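Local atomic coordinates of N5-carboxyaminoimidazole ribonucleotide synthetase (Bacillus anthracis, PDB entry 3QFF), a protein that probably carboxylates aminoimidazole ribonucleotide with bicarbonate at the expense of ATP, giving N5-carboxyaminoimidazole ribonucleotide in purine biosynthesis. Residues T110-T115 and T154-Y159; S150-T155 and C185-W190. One frame throughout, in Å; residues are numbered along the deposited sequence.

Overall arrangement
Both contacts lie on the same side of the chain's centre, about 11 Å apart between centres, and both touch ADP. Along the chain, 110-115 comes first, then strand 150-154 with the loop after it, then strand 185-189. Interaction 2 joins the two middle strands of a four-stranded antiparallel sheet in the ATP-grasp domain. Interaction 1 joins the loop that leaves strand 150-154 to the start of helix 113-122. They share Thr154 and Thr155, and Arg113 NE packs on Lys153 CB at 3.8 Å. Interaction 2 serves the adenine and the alpha-phosphate, while interaction 1 reaches the beta-phosphate. Together they bind the adenine and both phosphates of the nucleotide.

Interaction 1: T110-T115 and T154-Y159; sequences TQNRFT and TTTGGY. With ADP (adenosine-5'-diphosphate), chain C.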
loop_
_atom_site.group_PDB
_atom_site.type_symbol
_atom_site.label_atom_id
_atom_site.label_comp_id
_atom_site.label_asym_id
_atom_site.label_seq_id
_atom_site.Cartn_x
_atom_site.Cartn_y
_atom_site.Cartn_z
ATOM N N THR A 110 -20.690 -15.792 -14.525
ATOM C CA THR A 110 -21.081 -14.951 -13.377
ATOM C C THR A 110 -21.987 -13.786 -13.789
ATOM O O THR A 110 -22.501 -13.064 -12.941
ATOM C CB THR A 110 -19.856 -14.367 -12.632
ATOM O OG1 THR A 110 -19.116 -13.515 -13.521
ATOM C CG2 THR A 110 -18.958 -15.474 -12.121
ATOM N N GLN A 111 -22.175 -13.601 -15.087
ATOM C CA GLN A 111 -22.954 -12.465 -15.583
ATOM C C GLN A 111 -24.461 -12.707 -15.624
ATOM O O GLN A 111 -25.246 -11.775 -15.811
ATOM C CB GLN A 111 -22.412 -12.022 -16.948
ATOM C CG GLN A 111 -21.209 -11.112 -16.802
ATOM C CD GLN A 111 -21.605 -9.741 -16.291
ATOM O OE1 GLN A 111 -22.102 -8.902 -17.054
ATOM N NE2 GLN A 111 -21.400 -9.504 -14.998
ATOM N N ASN A 112 -24.861 -13.954 -15.429
ATOM C CA ASN A 112 -26.262 -14.342 -15.470
ATOM C C ASN A 112 -26.559 -15.189 -14.237
ATOM O O ASN A 112 -25.926 -16.232 -14.050
ATOM C CB ASN A 112 -26.544 -15.135 -16.765
ATOM C CG ASN A 112 -28.005 -15.568 -16.897
ATOM O OD1 ASN A 112 -28.531 -16.285 -16.052
ATOM N ND2 ASN A 112 -28.659 -15.141 -17.989
ATOM N N ARG A 113 -27.500 -14.732 -13.406
ATOM C CA ARG A 113 -27.807 -15.385 -12.113
ATOM C C ARG A 113 -28.182 -16.851 -12.265
ATOM O O ARG A 113 -27.829 -17.685 -11.430
ATOM C CB ARG A 113 -28.948 -14.669 -11.382
ATOM C CG ARG A 113 -28.626 -13.254 -10.926
ATOM C CD ARG A 113 -29.671 -12.779 -9.914
ATOM N NE ARG A 113 -29.517 -11.355 -9.623
ATOM C CZ ARG A 113 -28.747 -10.870 -8.652
ATOM N NH1 ARG A 113 -28.671 -9.557 -8.469
ATOM N NH2 ARG A 113 -28.058 -11.696 -7.865
ATOM N N PHE A 114 -28.908 -17.165 -13.331
ATOM C CA PHE A 114 -29.282 -18.556 -13.597
ATOM C C PHE A 114 -28.077 -19.397 -14.009
ATOM O O PHE A 114 -27.829 -20.448 -13.427
ATOM C CB PHE A 114 -30.407 -18.644 -14.644
ATOM C CG PHE A 114 -30.901 -20.040 -14.869
ATOM C CD1 PHE A 114 -31.796 -20.623 -13.976
ATOM C CD2 PHE A 114 -30.444 -20.785 -15.944
ATOM C CE1 PHE A 114 -32.253 -21.924 -14.175
ATOM C CE2 PHE A 114 -30.896 -22.094 -16.146
ATOM C CZ PHE A 114 -31.796 -22.660 -15.249
ATOM N N THR A 115 -27.323 -18.934 -15.004
ATOM C CA THR A 115 -26.086 -19.613 -15.407
ATOM C C THR A 115 -25.156 -19.803 -14.204
ATOM O O THR A 115 -24.544 -20.869 -14.037
ATOM C CB THR A 115 -25.369 -18.845 -16.537
ATOM O OG1 THR A 115 -26.316 -18.574 -17.569
ATOM C CG2 THR A 115 -24.252 -19.668 -17.136
ATOM N N THR A 154 -33.864 -10.280 -11.264
ATOM C CA THR A 154 -33.531 -10.342 -12.688
ATOM C C THR A 154 -32.236 -11.136 -12.862
ATOM O O THR A 154 -31.350 -11.064 -12.014
ATOM C CB THR A 154 -33.343 -8.945 -13.319
ATOM O OG1 THR A 154 -32.260 -8.265 -12.671
ATOM C CG2 THR A 154 -34.614 -8.112 -13.206
ATOM N N THR A 155 -32.128 -11.889 -13.953
ATOM C CA THR A 155 -30.944 -12.721 -14.188
ATOM C C THR A 155 -29.707 -11.900 -14.555
ATOM O O THR A 155 -28.585 -12.321 -14.295
ATOM C CB THR A 155 -31.178 -13.791 -15.281
ATOM O OG1 THR A 155 -31.683 -13.167 -16.467
ATOM C CG2 THR A 155 -32.160 -14.859 -14.806
ATOM N N THR A 156 -29.910 -10.736 -15.170
ATOM C CA THR A 156 -28.782 -9.911 -15.607
ATOM C C THR A 156 -28.915 -8.458 -15.178
ATOM O O THR A 156 -29.975 -8.034 -14.702
ATOM C CB THR A 156 -28.605 -9.932 -17.143
ATOM O OG1 THR A 156 -29.728 -9.289 -17.758
ATOM C CG2 THR A 156 -28.470 -11.361 -17.664
ATOM N N GLY A 157 -27.821 -7.714 -15.360
ATOM C CA GLY A 157 -27.775 -6.268 -15.173
ATOM C C GLY A 157 -28.350 -5.809 -13.854
ATOM O O GLY A 157 -29.438 -5.222 -13.820
ATOM N N GLY A 158 -27.629 -6.086 -12.768
ATOM C CA GLY A 158 -28.013 -5.614 -11.438
ATOM C C GLY A 158 -27.803 -4.112 -11.318
ATOM O O GLY A 158 -28.246 -3.348 -12.180
ATOM N N TYR A 159 -27.147 -3.662 -10.251
ATOM C CA TYR A 159 -26.708 -4.502 -9.136
ATOM C C TYR A 159 -27.393 -3.872 -7.927
ATOM O O TYR A 159 -26.747 -3.404 -6.981
ATOM C CB TYR A 159 -25.181 -4.453 -9.019
ATOM C CG TYR A 159 -24.483 -4.209 -10.350
ATOM C CD1 TYR A 159 -24.205 -2.904 -10.788
ATOM C CD2 TYR A 159 -24.119 -5.276 -11.178
ATOM C CE1 TYR A 159 -23.576 -2.671 -12.011
ATOM C CE2 TYR A 159 -23.489 -5.052 -12.402
ATOM C CZ TYR A 159 -23.220 -3.748 -12.811
ATOM O OH TYR A 159 -22.596 -3.522 -14.020
HETATM P PB ADP C . -27.397 -7.982 -5.517
HETATM O O1B ADP C . -28.203 -6.752 -5.866
HETATM O O2B ADP C . -26.793 -8.656 -6.731
HETATM O O3B ADP C . -26.434 -7.760 -4.376
HETATM P PA ADP C . -28.291 -10.316 -4.014
HETATM O O1A ADP C . -26.922 -10.268 -3.368
HETATM O O2A ADP C . -28.743 -11.559 -4.746
HETATM O O3A ADP C . -28.514 -9.034 -4.985
HETATM O "O5'" ADP C . -29.383 -10.063 -2.862
HETATM C "C5'" ADP C . -29.430 -8.806 -2.189
HETATM C "C4'" ADP C . -29.804 -9.030 -0.732
HETATM O "O4'" ADP C . -31.070 -9.689 -0.665
HETATM C "C3'" ADP C . -28.806 -9.930 -0.019
HETATM O "O3'" ADP C . -27.833 -9.159 0.692
HETATM C "C2'" ADP C . -29.658 -10.770 0.911
HETATM O "O2'" ADP C . -29.696 -10.170 2.209
HETATM C "C1'" ADP C . -31.056 -10.734 0.313
HETATM N N9 ADP C . -31.373 -12.041 -0.328
HETATM C C8 ADP C . -31.151 -12.364 -1.620
HETATM N N7 ADP C . -31.553 -13.631 -1.887
HETATM C C5 ADP C . -32.051 -14.146 -0.751
HETATM C C6 ADP C . -32.647 -15.441 -0.335
HETATM N N6 ADP C . -32.795 -16.463 -1.215
HETATM N N1 ADP C . -33.036 -15.564 0.959
HETATM C C2 ADP C . -32.896 -14.562 1.848
HETATM N N3 ADP C . -32.365 -13.366 1.537
HETATM C C4 ADP C . -31.934 -13.097 0.277
#
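The side chain of Arg113 leaves with CG trans to its own carbonyl carbon (chi1 -66°) and runs extended from CG to NE. This carries the guanidinium past Thr155 O and along Thr154 O to the ADP phosphates. Thr154 O and ADP O2B both lie at the edge of the guanidinium, in its plane. NE makes a weak, bent bond to Thr154 O at 3.0 Å. NH1 gives a straight bond to ADP O2B at 2.7 Å, with 166° at the hydrogen. The positive group would be expected to offset charge on the diphosphate. NH2 is taken by a salt bridge to Glu274, which further fixes the rotation of the guanidinium.

The backbones meet as well. Arg113 N donates to Thr155 O at 2.8 Å. The same oxygen receives a CH...O contact from Asn112 CA at 3.3 Å.

Asn112 is the N-cap of the helix that follows. Its OD1 accepts from Thr115 N at 3.1 Å, with the donor above the amide plane, and weakly from Phe114 N. The capping amide lies alongside Thr155, pointing the same way, with OD1 3.7 Å from Thr155 CB. Its ND2 meets the methyl CG2 of Thr156 at 3.8 Å. Thr155 OG1 is hydrogen-bonded to Glu184, outside the contact.

The contact thus sets the first turn of helix 113-122 against the start of the glycine-rich loop between strands 150-154 and 164-167. This is consistent with the phosphate-side loop of ATP-grasp enzymes. Thr154 also pairs through its backbone with Gly163, just before strand 164-167.

Interaction 2: S150-T155 and C185-W190; sequences SVLKTT and CILEKW. With ADP (adenosine-5'-diphosphate), chain C.
In the ATP-grasp fold the nucleotide lies between two lobes, and this strand pair carries an adenine-binding face of one of them. Strands 150-154 and 185-189 run antiparallel in the middle of a four-stranded sheet. Val151 pairs with Glu188, and Lys153 with Ile186, as hydrogen-bonded pairs. Ile186 N reaches Lys153 O at 2.8 Å.

Val151, Lys153, Ile186 and Glu188 point to the ADP side. Lys153 and Glu188 cross there at about a right angle, both extended beyond CG. Lys153 NZ lies 3.0 Å from Glu188 OE1 in a salt bridge, and its hydrogen bonds to both carboxylate oxygens are weak. The ammonium also donates to ADP O2A at 2.8 Å and to ADP N7, so it links phosphate and base. Glu188 OE1 also forms a salt bridge with Lys117, so two lysines hold the carboxylate.

Leu152 and Leu187 point to the other face. Leu152 CD1 packs on Cys185 CB at 3.6 Å, and Leu152 CB meets Leu187 CD1. Helices 136-146 and 173-182 cover this side.

The adenine amino group is held by two acceptors of strand 185-189. ADP N6 gives a bond to Lys189 O at 2.8 Å and a longer one to Glu188 OE2. Trp190 has CG trans to its backbone N (chi1 -179°), which turns one face of the indole to the C2 end of the adenine. Val151 CG2 meets the indole edge at CE3, 3.6 Å away. ADP C2 lies over one indole face, offset toward the rim and 3.5 Å from Trp190 CE3.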
loop_
_atom_site.group_PDB
_atom_site.type_symbol
_atom_site.label_atom_id
_atom_site.label_comp_id
_atom_site.label_asym_id
_atom_site.label_seq_id
_atom_site.Cartn_x
_atom_site.Cartn_y
_atom_site.Cartn_z
ATOM N N SER A 150 -40.151 -15.847 -0.742
ATOM C CA SER A 150 -39.276 -16.023 -1.900
ATOM C C SER A 150 -38.779 -14.683 -2.409
ATOM O O SER A 150 -39.265 -13.629 -1.991
ATOM C CB SER A 150 -40.005 -16.757 -3.028
ATOM O OG SER A 150 -40.167 -18.130 -2.722
ATOM N N VAL A 151 -37.805 -14.731 -3.311
ATOM C CA VAL A 151 -37.250 -13.531 -3.911
ATOM C C VAL A 151 -37.156 -13.694 -5.432
ATOM O O VAL A 151 -36.572 -14.663 -5.931
ATOM C CB VAL A 151 -35.853 -13.203 -3.339
ATOM C CG1 VAL A 151 -35.392 -11.847 -3.814
ATOM C CG2 VAL A 151 -35.869 -13.258 -1.807
ATOM N N LEU A 152 -37.746 -12.745 -6.154
ATOM C CA LEU A 152 -37.629 -12.692 -7.600
ATOM C C LEU A 152 -36.565 -11.679 -7.968
ATOM O O LEU A 152 -36.685 -10.514 -7.624
ATOM C CB LEU A 152 -38.964 -12.299 -8.238
ATOM C CG LEU A 152 -39.057 -12.431 -9.761
ATOM C CD1 LEU A 152 -39.015 -13.894 -10.172
ATOM C CD2 LEU A 152 -40.341 -11.773 -10.244
ATOM N N LYS A 153 -35.522 -12.129 -8.658
ATOM C CA LYS A 153 -34.449 -11.239 -9.098
ATOM C C LYS A 153 -34.275 -11.365 -10.607
ATOM O O LYS A 153 -34.514 -12.435 -11.162
ATOM C CB LYS A 153 -33.122 -11.589 -8.409
ATOM C CG LYS A 153 -33.243 -12.119 -6.991
ATOM C CD LYS A 153 -31.866 -12.238 -6.332
ATOM C CE LYS A 153 -31.938 -13.155 -5.120
ATOM N NZ LYS A 153 -30.602 -13.704 -4.740
ATOM N N THR A 154 -33.864 -10.280 -11.264
ATOM C CA THR A 154 -33.531 -10.342 -12.688
ATOM C C THR A 154 -32.236 -11.136 -12.862
ATOM O O THR A 154 -31.350 -11.064 -12.014
ATOM C CB THR A 154 -33.343 -8.945 -13.319
ATOM O OG1 THR A 154 -32.260 -8.265 -12.671
ATOM C CG2 THR A 154 -34.614 -8.112 -13.206
ATOM N N THR A 155 -32.128 -11.889 -13.953
ATOM C CA THR A 155 -30.944 -12.721 -14.188
ATOM C C THR A 155 -29.707 -11.900 -14.555
ATOM O O THR A 155 -28.585 -12.321 -14.295
ATOM C CB THR A 155 -31.178 -13.791 -15.281
ATOM O OG1 THR A 155 -31.683 -13.167 -16.467
ATOM C CG2 THR A 155 -32.160 -14.859 -14.806
ATOM N N CYS A 185 -36.003 -13.462 -15.190
ATOM C CA CYS A 185 -35.782 -13.550 -13.759
ATOM C C CYS A 185 -35.475 -14.956 -13.247
ATOM O O CYS A 185 -35.555 -15.961 -13.968
ATOM C CB CYS A 185 -37.008 -12.999 -13.024
ATOM S SG CYS A 185 -37.246 -11.222 -13.255
ATOM N N ILE A 186 -35.110 -14.996 -11.974
ATOM C CA ILE A 186 -34.994 -16.215 -11.226
ATOM C C ILE A 186 -35.797 -16.005 -9.939
ATOM O O ILE A 186 -35.788 -14.915 -9.376
ATOM C CB ILE A 186 -33.487 -16.532 -10.937
ATOM C CG1 ILE A 186 -33.301 -17.928 -10.371
ATOM C CG2 ILE A 186 -32.831 -15.481 -10.015
ATOM C CD1 ILE A 186 -31.833 -18.215 -10.031
ATOM N N LEU A 187 -36.507 -17.034 -9.498
ATOM C CA LEU A 187 -37.124 -17.011 -8.179
ATOM C C LEU A 187 -36.378 -17.970 -7.264
ATOM O O LEU A 187 -36.176 -19.131 -7.618
ATOM C CB LEU A 187 -38.603 -17.396 -8.239
ATOM C CG LEU A 187 -39.405 -17.216 -6.933
ATOM C CD1 LEU A 187 -39.906 -15.797 -6.822
ATOM C CD2 LEU A 187 -40.579 -18.186 -6.859
ATOM N N GLU A 188 -35.982 -17.474 -6.091
ATOM C CA GLU A 188 -35.248 -18.267 -5.104
ATOM C C GLU A 188 -36.030 -18.422 -3.807
ATOM O O GLU A 188 -36.682 -17.471 -3.363
ATOM C CB GLU A 188 -33.929 -17.591 -4.754
ATOM C CG GLU A 188 -32.962 -17.377 -5.902
ATOM C CD GLU A 188 -31.688 -16.686 -5.442
ATOM O OE1 GLU A 188 -30.936 -16.194 -6.306
ATOM O OE2 GLU A 188 -31.448 -16.615 -4.212
ATOM N N LYS A 189 -35.939 -19.600 -3.194
ATOM C CA LYS A 189 -36.433 -19.796 -1.830
ATOM C C LYS A 189 -35.733 -18.845 -0.877
ATOM O O LYS A 189 -34.525 -18.631 -0.973
ATOM C CB LYS A 189 -36.215 -21.231 -1.353
ATOM C CG LYS A 189 -37.471 -22.071 -1.258
ATOM C CD LYS A 189 -37.149 -23.470 -0.754
ATOM C CE LYS A 189 -38.241 -24.469 -1.126
ATOM N NZ LYS A 189 -37.669 -25.794 -1.499
ATOM N N TRP A 190 -36.508 -18.264 0.031
ATOM C CA TRP A 190 -35.966 -17.422 1.085
ATOM C C TRP A 190 -35.100 -18.267 2.007
ATOM O O TRP A 190 -35.542 -19.301 2.517
ATOM C CB TRP A 190 -37.101 -16.776 1.881
ATOM C CG TRP A 190 -36.652 -15.862 2.982
ATOM C CD1 TRP A 190 -36.509 -16.175 4.313
ATOM C CD2 TRP A 190 -36.301 -14.479 2.855
ATOM N NE1 TRP A 190 -36.082 -15.070 5.015
ATOM C CE2 TRP A 190 -35.950 -14.015 4.147
ATOM C CE3 TRP A 190 -36.248 -13.585 1.774
ATOM C CZ2 TRP A 190 -35.545 -12.695 4.387
ATOM C CZ3 TRP A 190 -35.846 -12.271 2.014
ATOM C CH2 TRP A 190 -35.500 -11.840 3.313
HETATM P PB ADP C . -27.397 -7.982 -5.517
HETATM O O1B ADP C . -28.203 -6.752 -5.866
HETATM O O2B ADP C . -26.793 -8.656 -6.731
HETATM O O3B ADP C . -26.434 -7.760 -4.376
HETATM P PA ADP C . -28.291 -10.316 -4.014
HETATM O O1A ADP C . -26.922 -10.268 -3.368
HETATM O O2A ADP C . -28.743 -11.559 -4.746
HETATM O O3A ADP C . -28.514 -9.034 -4.985
HETATM O "O5'" ADP C . -29.383 -10.063 -2.862
HETATM C "C5'" ADP C . -29.430 -8.806 -2.189
HETATM C "C4'" ADP C . -29.804 -9.030 -0.732
HETATM O "O4'" ADP C . -31.070 -9.689 -0.665
HETATM C "C3'" ADP C . -28.806 -9.930 -0.019
HETATM O "O3'" ADP C . -27.833 -9.159 0.692
HETATM C "C2'" ADP C . -29.658 -10.770 0.911
HETATM O "O2'" ADP C . -29.696 -10.170 2.209
HETATM C "C1'" ADP C . -31.056 -10.734 0.313
HETATM N N9 ADP C . -31.373 -12.041 -0.328
HETATM C C8 ADP C . -31.151 -12.364 -1.620
HETATM N N7 ADP C . -31.553 -13.631 -1.887
HETATM C C5 ADP C . -32.051 -14.146 -0.751
HETATM C C6 ADP C . -32.647 -15.441 -0.335
HETATM N N6 ADP C . -32.795 -16.463 -1.215
HETATM N N1 ADP C . -33.036 -15.564 0.959
HETATM C C2 ADP C . -32.896 -14.562 1.848
HETATM N N3 ADP C . -32.365 -13.366 1.537
HETATM C C4 ADP C . -31.934 -13.097 0.277
#